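Local coordinates for EtuB protein (Clostridium kluyveri DSM 555, PDB 3IO0) that probably forms part of the shell of a bacterial microcompartment associated with ethanol utilisation, as a trimer whose chains each carry two tandem microcompartment domains, at residues A[40-45]-A[83-88]; A[53-58]-A[101-106]. One frame throughout, in Å; residues are numbered along the deposited sequence.

Contact 1: residues A[40-45]-A[83-88]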
ATOM      1  N   ILE A  40     -16.258 -20.924  -9.655  1.00 55.70           N
ATOM      2  CA  ILE A  40     -15.219 -19.923  -9.585  1.00 54.44           C
ATOM      3  C   ILE A  40     -13.850 -20.576  -9.718  1.00 53.49           C
ATOM      4  O   ILE A  40     -13.611 -21.675  -9.203  1.00 53.39           O
ATOM      5  CB  ILE A  40     -15.411 -19.078  -8.256  1.00 54.75           C
ATOM      6  CG1 ILE A  40     -16.321 -17.890  -8.521  1.00 55.42           C
ATOM      7  CG2 ILE A  40     -14.137 -18.564  -7.630  1.00 54.66           C
ATOM      8  CD1 ILE A  40     -16.322 -17.437  -9.961  1.00 56.30           C
ATOM      9  N   GLY A  41     -12.971 -19.911 -10.453  1.00 52.31           N
ATOM     10  CA  GLY A  41     -11.571 -20.298 -10.513  1.00 51.20           C
ATOM     11  C   GLY A  41     -10.733 -19.121 -10.054  1.00 50.56           C
ATOM     12  O   GLY A  41     -10.955 -17.988 -10.491  1.00 50.71           O
ATOM     13  N   ILE A  42      -9.776 -19.376  -9.166  1.00 49.50           N
ATOM     14  CA  ILE A  42      -8.982 -18.305  -8.578  1.00 48.35           C
ATOM     15  C   ILE A  42      -7.495 -18.481  -8.841  1.00 47.99           C
ATOM     16  O   ILE A  42      -6.950 -19.571  -8.681  1.00 47.74           O
ATOM     17  CB  ILE A  42      -9.213 -18.207  -7.050  1.00 48.32           C
ATOM     18  CG1 ILE A  42     -10.680 -17.889  -6.747  1.00 47.30           C
ATOM     19  CG2 ILE A  42      -8.268 -17.169  -6.420  1.00 48.08           C
ATOM     20  CD1 ILE A  42     -11.126 -18.263  -5.356  1.00 45.65           C
ATOM     21  N   ILE A  43      -6.848 -17.400  -9.261  1.00 47.59           N
ATOM     22  CA  ILE A  43      -5.392 -17.316  -9.239  1.00 46.98           C
ATOM     23  C   ILE A  43      -5.068 -16.164  -8.311  1.00 46.82           C
ATOM     24  O   ILE A  43      -5.489 -15.035  -8.554  1.00 46.76           O
ATOM     25  CB  ILE A  43      -4.770 -17.088 -10.645  1.00 46.79           C
ATOM     26  CG1 ILE A  43      -5.226 -18.163 -11.635  1.00 46.56           C
ATOM     27  CG2 ILE A  43      -3.258 -17.086 -10.562  1.00 46.12           C
ATOM     28  CD1 ILE A  43      -4.720 -19.562 -11.312  1.00 47.84           C
ATOM     29  N   SER A  44      -4.348 -16.465  -7.238  1.00 46.62           N
ATOM     30  CA  SER A  44      -4.014 -15.479  -6.222  1.00 46.85           C
ATOM     31  C   SER A  44      -2.531 -15.594  -5.900  1.00 46.54           C
ATOM     32  O   SER A  44      -2.039 -16.705  -5.720  1.00 46.97           O
ATOM     33  CB  SER A  44      -4.855 -15.725  -4.964  1.00 46.94           C
ATOM     34  OG  SER A  44      -4.781 -14.629  -4.058  1.00 48.41           O
ATOM     35  N   ALA A  45      -1.818 -14.471  -5.828  1.00 45.89           N
ATOM     36  CA  ALA A  45      -0.379 -14.509  -5.544  1.00 45.50           C
ATOM     37  C   ALA A  45       0.136 -13.314  -4.766  1.00 45.51           C
ATOM     38  O   ALA A  45      -0.442 -12.216  -4.823  1.00 45.72           O
ATOM     39  CB  ALA A  45       0.412 -14.651  -6.816  1.00 45.43           C
ATOM     40  N   GLY A  83       1.164  -8.272  -6.208  1.00 46.17           N
ATOM     41  CA  GLY A  83      -0.240  -8.197  -5.872  1.00 46.04           C
ATOM     42  C   GLY A  83      -1.102  -8.756  -7.001  1.00 46.08           C
ATOM     43  O   GLY A  83      -1.377  -8.035  -7.966  1.00 46.91           O
ATOM     44  N   ILE A  84      -1.550 -10.010  -6.938  1.00 45.28           N
ATOM     45  CA  ILE A  84      -2.527 -10.423  -7.969  1.00 44.88           C
ATOM     46  C   ILE A  84      -3.715 -11.274  -7.499  1.00 44.78           C
ATOM     47  O   ILE A  84      -3.542 -12.237  -6.750  1.00 45.26           O
ATOM     48  CB  ILE A  84      -1.859 -10.984  -9.253  1.00 44.72           C
ATOM     49  CG1 ILE A  84      -2.894 -11.242 -10.346  1.00 45.21           C
ATOM     50  CG2 ILE A  84      -1.100 -12.230  -8.973  1.00 44.66           C
ATOM     51  CD1 ILE A  84      -3.455  -9.996 -10.998  1.00 45.09           C
ATOM     52  N   PHE A  85      -4.916 -10.901  -7.940  1.00 44.32           N
ATOM     53  CA  PHE A  85      -6.133 -11.629  -7.586  1.00 44.09           C
ATOM     54  C   PHE A  85      -7.088 -11.714  -8.771  1.00 44.27           C
ATOM     55  O   PHE A  85      -7.751 -10.736  -9.130  1.00 44.08           O
ATOM     56  CB  PHE A  85      -6.812 -10.986  -6.384  1.00 43.97           C
ATOM     57  CG  PHE A  85      -8.098 -11.653  -5.969  1.00 43.78           C
ATOM     58  CD1 PHE A  85      -8.096 -12.940  -5.437  1.00 43.66           C
ATOM     59  CD2 PHE A  85      -9.310 -10.975  -6.071  1.00 43.12           C
ATOM     60  CE1 PHE A  85      -9.292 -13.556  -5.031  1.00 43.01           C
ATOM     61  CE2 PHE A  85     -10.500 -11.577  -5.679  1.00 43.22           C
ATOM     62  CZ  PHE A  85     -10.490 -12.875  -5.151  1.00 43.27           C
ATOM     63  N   ILE A  86      -7.137 -12.900  -9.374  1.00 44.38           N
ATOM     64  CA  ILE A  86      -7.906 -13.143 -10.586  1.00 44.16           C
ATOM     65  C   ILE A  86      -8.980 -14.172 -10.292  1.00 44.59           C
ATOM     66  O   ILE A  86      -8.685 -15.247  -9.760  1.00 44.77           O
ATOM     67  CB  ILE A  86      -7.001 -13.652 -11.717  1.00 43.75           C
ATOM     68  CG1 ILE A  86      -6.001 -12.568 -12.111  1.00 43.71           C
ATOM     69  CG2 ILE A  86      -7.823 -14.063 -12.918  1.00 43.13           C
ATOM     70  CD1 ILE A  86      -4.823 -13.074 -12.915  1.00 44.42           C
ATOM     71  N   VAL A  87     -10.225 -13.826 -10.616  1.00 44.83           N
ATOM     72  CA  VAL A  87     -11.342 -14.751 -10.478  1.00 45.31           C
ATOM     73  C   VAL A  87     -11.998 -14.960 -11.831  1.00 45.83           C
ATOM     74  O   VAL A  87     -12.438 -14.006 -12.469  1.00 46.02           O
ATOM     75  CB  VAL A  87     -12.382 -14.291  -9.417  1.00 45.21           C
ATOM     76  CG1 VAL A  87     -13.549 -15.245  -9.349  1.00 44.59           C
ATOM     77  CG2 VAL A  87     -11.740 -14.214  -8.052  1.00 45.34           C
ATOM     78  N   LEU A  88     -12.034 -16.220 -12.256  1.00 46.41           N
ATOM     79  CA  LEU A  88     -12.700 -16.633 -13.477  1.00 46.92           C
ATOM     80  C   LEU A  88     -14.016 -17.309 -13.124  1.00 47.90           C
ATOM     81  O   LEU A  88     -14.083 -18.047 -12.137  1.00 48.34           O
ATOM     82  CB  LEU A  88     -11.820 -17.621 -14.236  1.00 46.53           C
ATOM     83  CG  LEU A  88     -10.393 -17.209 -14.578  1.00 45.69           C
ATOM     84  CD1 LEU A  88      -9.661 -18.345 -15.274  1.00 43.83           C
ATOM     85  CD2 LEU A  88     -10.417 -15.964 -15.444  1.00 45.65           C
TER
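I43 and I86 pair through two backbone hydrogen bonds, I43 N to I86 O and I86 N to I43 O, the latter at 2.8 Å. G41 with L88 and A45 with I84 make the same kind of two-bond pair. The longest of the six is I84 N to A45 O, at 3.3 Å. Between these hydrogen-bonded pairs, I42 with V87 and S44 with F85 are non-hydrogen-bonded pairs. Side chains therefore alternate between two faces. On one face A45 CB meets the CG2 branch of I84 at 3.6 Å, while I43 and I86 sit abreast, CB to CB 4.2 Å. On the other, I42 CG1 lies alongside V87 CG2 at 4.0 Å, both side chains pointing the same way. The CG2 branch of I42, anti to its backbone N, reaches CE1 of the F85 ring at 4.0 Å. S44 OG lies at the ring edge near CD1. These are neighbouring antiparallel strands of the BMC fold, with axes 4.5 Å apart and directions at 163°. Strand 15-20 bonds to the outer side of 40-45, and strand 66-71 to that of 84-88. Helix 50-61 covers the face of A45, I84 and L88. A second subunit meets the other face: its M158 packs on I42 and its A154 on F85. S44 OG is buried and hydrogen-bonded to G155 N of that subunit, and A45 O takes a further bond from N187 ND2 of the same subunit.

Contact 2: residues A[53-58]-A[101-106]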
ATOM      1  N   MET A  53      -1.285 -12.761 -14.981  1.00 47.23           N
ATOM      2  CA  MET A  53      -2.257 -12.309 -15.976  1.00 47.29           C
ATOM      3  C   MET A  53      -1.966 -12.978 -17.318  1.00 47.17           C
ATOM      4  O   MET A  53      -2.885 -13.483 -17.959  1.00 47.18           O
ATOM      5  CB  MET A  53      -2.266 -10.777 -16.101  1.00 47.23           C
ATOM      6  CG  MET A  53      -2.716 -10.043 -14.840  1.00 47.40           C
ATOM      7  SD  MET A  53      -3.230  -8.319 -15.091  1.00 47.81           S
ATOM      8  CE  MET A  53      -1.658  -7.493 -15.016  1.00 49.18           C
ATOM      9  N   MET A  54      -0.692 -13.011 -17.722  1.00 47.11           N
ATOM     10  CA  MET A  54      -0.299 -13.690 -18.960  1.00 47.28           C
ATOM     11  C   MET A  54      -0.795 -15.132 -18.943  1.00 47.53           C
ATOM     12  O   MET A  54      -1.480 -15.570 -19.876  1.00 47.73           O
ATOM     13  CB  MET A  54       1.216 -13.669 -19.174  1.00 47.05           C
ATOM     14  CG  MET A  54       1.821 -12.349 -19.687  1.00 47.48           C
ATOM     15  SD  MET A  54       1.123 -11.641 -21.197  1.00 46.18           S
ATOM     16  CE  MET A  54       0.963 -13.148 -22.183  1.00 49.87           C
ATOM     17  N   ALA A  55      -0.463 -15.852 -17.868  1.00 47.69           N
ATOM     18  CA  ALA A  55      -0.880 -17.246 -17.689  1.00 47.48           C
ATOM     19  C   ALA A  55      -2.403 -17.406 -17.696  1.00 47.56           C
ATOM     20  O   ALA A  55      -2.919 -18.333 -18.296  1.00 48.00           O
ATOM     21  CB  ALA A  55      -0.283 -17.823 -16.427  1.00 47.15           C
ATOM     22  N   ALA A  56      -3.124 -16.494 -17.054  1.00 47.52           N
ATOM     23  CA  ALA A  56      -4.575 -16.573 -17.029  1.00 47.67           C
ATOM     24  C   ALA A  56      -5.204 -16.229 -18.391  1.00 48.16           C
ATOM     25  O   ALA A  56      -6.268 -16.755 -18.745  1.00 48.05           O
ATOM     26  CB  ALA A  56      -5.130 -15.687 -15.936  1.00 47.36           C
ATOM     27  N   ASP A  57      -4.556 -15.351 -19.157  1.00 48.67           N
ATOM     28  CA  ASP A  57      -5.078 -14.995 -20.470  1.00 49.34           C
ATOM     29  C   ASP A  57      -4.947 -16.204 -21.398  1.00 49.89           C
ATOM     30  O   ASP A  57      -5.866 -16.507 -22.168  1.00 50.06           O
ATOM     31  CB  ASP A  57      -4.371 -13.764 -21.037  1.00 49.37           C
ATOM     32  CG  ASP A  57      -5.199 -13.038 -22.112  1.00 50.32           C
ATOM     33  OD1 ASP A  57      -6.401 -12.750 -21.876  1.00 49.49           O
ATOM     34  OD2 ASP A  57      -4.629 -12.734 -23.192  1.00 51.74           O
ATOM     35  N   GLU A  58      -3.821 -16.915 -21.292  1.00 50.25           N
ATOM     36  CA  GLU A  58      -3.631 -18.184 -21.994  1.00 50.83           C
ATOM     37  C   GLU A  58      -4.772 -19.159 -21.624  1.00 50.43           C
ATOM     38  O   GLU A  58      -5.308 -19.870 -22.482  1.00 50.79           O
ATOM     39  CB  GLU A  58      -2.263 -18.776 -21.644  1.00 50.44           C
ATOM     40  CG  GLU A  58      -1.533 -19.458 -22.810  1.00 52.24           C
ATOM     41  CD  GLU A  58      -0.133 -20.008 -22.418  1.00 52.96           C
ATOM     42  OE1 GLU A  58       0.102 -21.227 -22.588  1.00 55.98           O
ATOM     43  OE2 GLU A  58       0.740 -19.240 -21.937  1.00 54.68           O
ATOM     44  N   GLU A 101      -5.838 -24.810 -13.840  1.00 52.62           N
ATOM     45  CA  GLU A 101      -4.763 -25.771 -14.107  1.00 52.57           C
ATOM     46  C   GLU A 101      -3.779 -25.260 -15.156  1.00 52.04           C
ATOM     47  O   GLU A 101      -2.555 -25.402 -14.988  1.00 51.88           O
ATOM     48  CB  GLU A 101      -5.323 -27.150 -14.500  1.00 52.81           C
ATOM     49  CG  GLU A 101      -5.589 -28.120 -13.326  1.00 54.99           C
ATOM     50  CD  GLU A 101      -4.347 -28.404 -12.432  1.00 58.86           C
ATOM     51  OE1 GLU A 101      -3.252 -27.804 -12.646  1.00 59.56           O
ATOM     52  OE2 GLU A 101      -4.475 -29.234 -11.494  1.00 59.68           O
ATOM     53  N   ILE A 102      -4.322 -24.657 -16.218  1.00 51.49           N
ATOM     54  CA  ILE A 102      -3.519 -24.013 -17.264  1.00 51.07           C
ATOM     55  C   ILE A 102      -2.721 -22.842 -16.703  1.00 50.97           C
ATOM     56  O   ILE A 102      -1.515 -22.753 -16.933  1.00 50.89           O
ATOM     57  CB  ILE A 102      -4.387 -23.491 -18.437  1.00 50.92           C
ATOM     58  CG1 ILE A 102      -5.078 -24.636 -19.163  1.00 50.70           C
ATOM     59  CG2 ILE A 102      -3.548 -22.689 -19.425  1.00 50.59           C
ATOM     60  CD1 ILE A 102      -6.137 -24.174 -20.134  1.00 50.95           C
ATOM     61  N   ALA A 103      -3.405 -21.954 -15.977  1.00 50.81           N
ATOM     62  CA  ALA A 103      -2.798 -20.731 -15.450  1.00 50.79           C
ATOM     63  C   ALA A 103      -1.649 -21.017 -14.499  1.00 50.83           C
ATOM     64  O   ALA A 103      -0.631 -20.331 -14.543  1.00 50.70           O
ATOM     65  CB  ALA A 103      -3.836 -19.861 -14.780  1.00 50.68           C
ATOM     66  N   LEU A 104      -1.816 -22.038 -13.659  1.00 51.05           N
ATOM     67  CA  LEU A 104      -0.758 -22.502 -12.767  1.00 51.38           C
ATOM     68  C   LEU A 104       0.447 -23.057 -13.516  1.00 51.99           C
ATOM     69  O   LEU A 104       1.595 -22.726 -13.185  1.00 52.20           O
ATOM     70  CB  LEU A 104      -1.290 -23.559 -11.814  1.00 51.18           C
ATOM     71  CG  LEU A 104      -2.113 -23.083 -10.624  1.00 51.11           C
ATOM     72  CD1 LEU A 104      -2.700 -24.289  -9.914  1.00 50.57           C
ATOM     73  CD2 LEU A 104      -1.280 -22.233  -9.670  1.00 50.61           C
ATOM     74  N   LYS A 105       0.184 -23.894 -14.523  1.00 52.67           N
ATOM     75  CA  LYS A 105       1.243 -24.455 -15.370  1.00 53.45           C
ATOM     76  C   LYS A 105       2.095 -23.373 -16.017  1.00 53.16           C
ATOM     77  O   LYS A 105       3.309 -23.521 -16.094  1.00 53.68           O
ATOM     78  CB  LYS A 105       0.662 -25.346 -16.471  1.00 53.89           C
ATOM     79  CG  LYS A 105       1.247 -26.772 -16.521  1.00 56.96           C
ATOM     80  CD  LYS A 105       2.747 -26.842 -16.885  1.00 61.87           C
ATOM     81  CE  LYS A 105       2.982 -26.939 -18.414  1.00 64.59           C
ATOM     82  NZ  LYS A 105       2.163 -28.014 -19.087  1.00 65.47           N
ATOM     83  N   GLN A 106       1.458 -22.288 -16.456  1.00 52.73           N
ATOM     84  CA  GLN A 106       2.118 -21.257 -17.252  1.00 52.49           C
ATOM     85  C   GLN A 106       2.747 -20.123 -16.443  1.00 51.84           C
ATOM     86  O   GLN A 106       3.559 -19.352 -16.964  1.00 51.67           O
ATOM     87  CB  GLN A 106       1.144 -20.677 -18.282  1.00 52.96           C
ATOM     88  CG  GLN A 106       0.597 -21.690 -19.286  1.00 55.00           C
ATOM     89  CD  GLN A 106       1.694 -22.525 -19.922  1.00 58.91           C
ATOM     90  OE1 GLN A 106       2.721 -21.994 -20.380  1.00 60.55           O
ATOM     91  NE2 GLN A 106       1.493 -23.846 -19.943  1.00 59.83           N
TER
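E58 OE2, on the carboxylate that lies against Q106, is gripped by two groups of the opposite helix: K109 NZ in a salt bridge and Y110 OH in a hydrogen bond. K109 NZ also bonds Q106 OE1, so one lysine joins both side-chain ends. E58 and Q106 form no hydrogen bond with each other. They cross at about a right angle, with carboxylate and amide planes 47° apart. E58 OE1 lies 3.4 Å from Q106 CG and equally near Q106 CD, beside the chain rather than at an amide N-H. The E58 chain is extended beyond CG, while the Q106 chain bends at chi2 (-49°), which turns its CD toward the carboxylate; CG, beside the backbone N, lies against it too. The lysine probably offsets the negative charge and keeps the carboxylate ionised. Deeper in, alanines bring the helices close. A55 CB meets Q106 CB at 3.7 Å and A103 CB at 4.4 Å, and the A55 and A103 CA atoms are 4.6 Å apart. A103 CB rests on A56 CA at 4.1 Å. I102 CG2 closes the other end over the backbone carbon of E58, at 4.3 Å. The short helix axes pass 7.7 Å apart at 140°, a roughly antiparallel packing of two helices of one BMC domain. Further along 93-111, T107 and Y110 continue the cover over A55, and T107 OG1 bonds A103 O. On the far side of 53-58, F134 of helix 132-138 packs on M53 and M54, while M54 also touches strand 120-127. L104 of 101-106 turns to A11 of strand 7-11.

How the contacts relate
The two contacts are layers of one BMC domain, with centres about 11 Å apart. Contact 1 joins two neighbouring strands of the sheet, and contact 2 two helices on one face of it. Strand 39-45 is followed by helix 50-61, and strand 84-90 by helix 93-111, so each contact joins the same two parts of the chain. The layers meet where I43 CD1 touches A103 CB at 3.6 Å and I86 CD1 touches A56 CB at 4.0 Å. I84 CD1 adds a contact with M53 CG at 3.9 Å. Contact 1 also reaches a second subunit, whereas no other chain of the trimer touches the segments of contact 2.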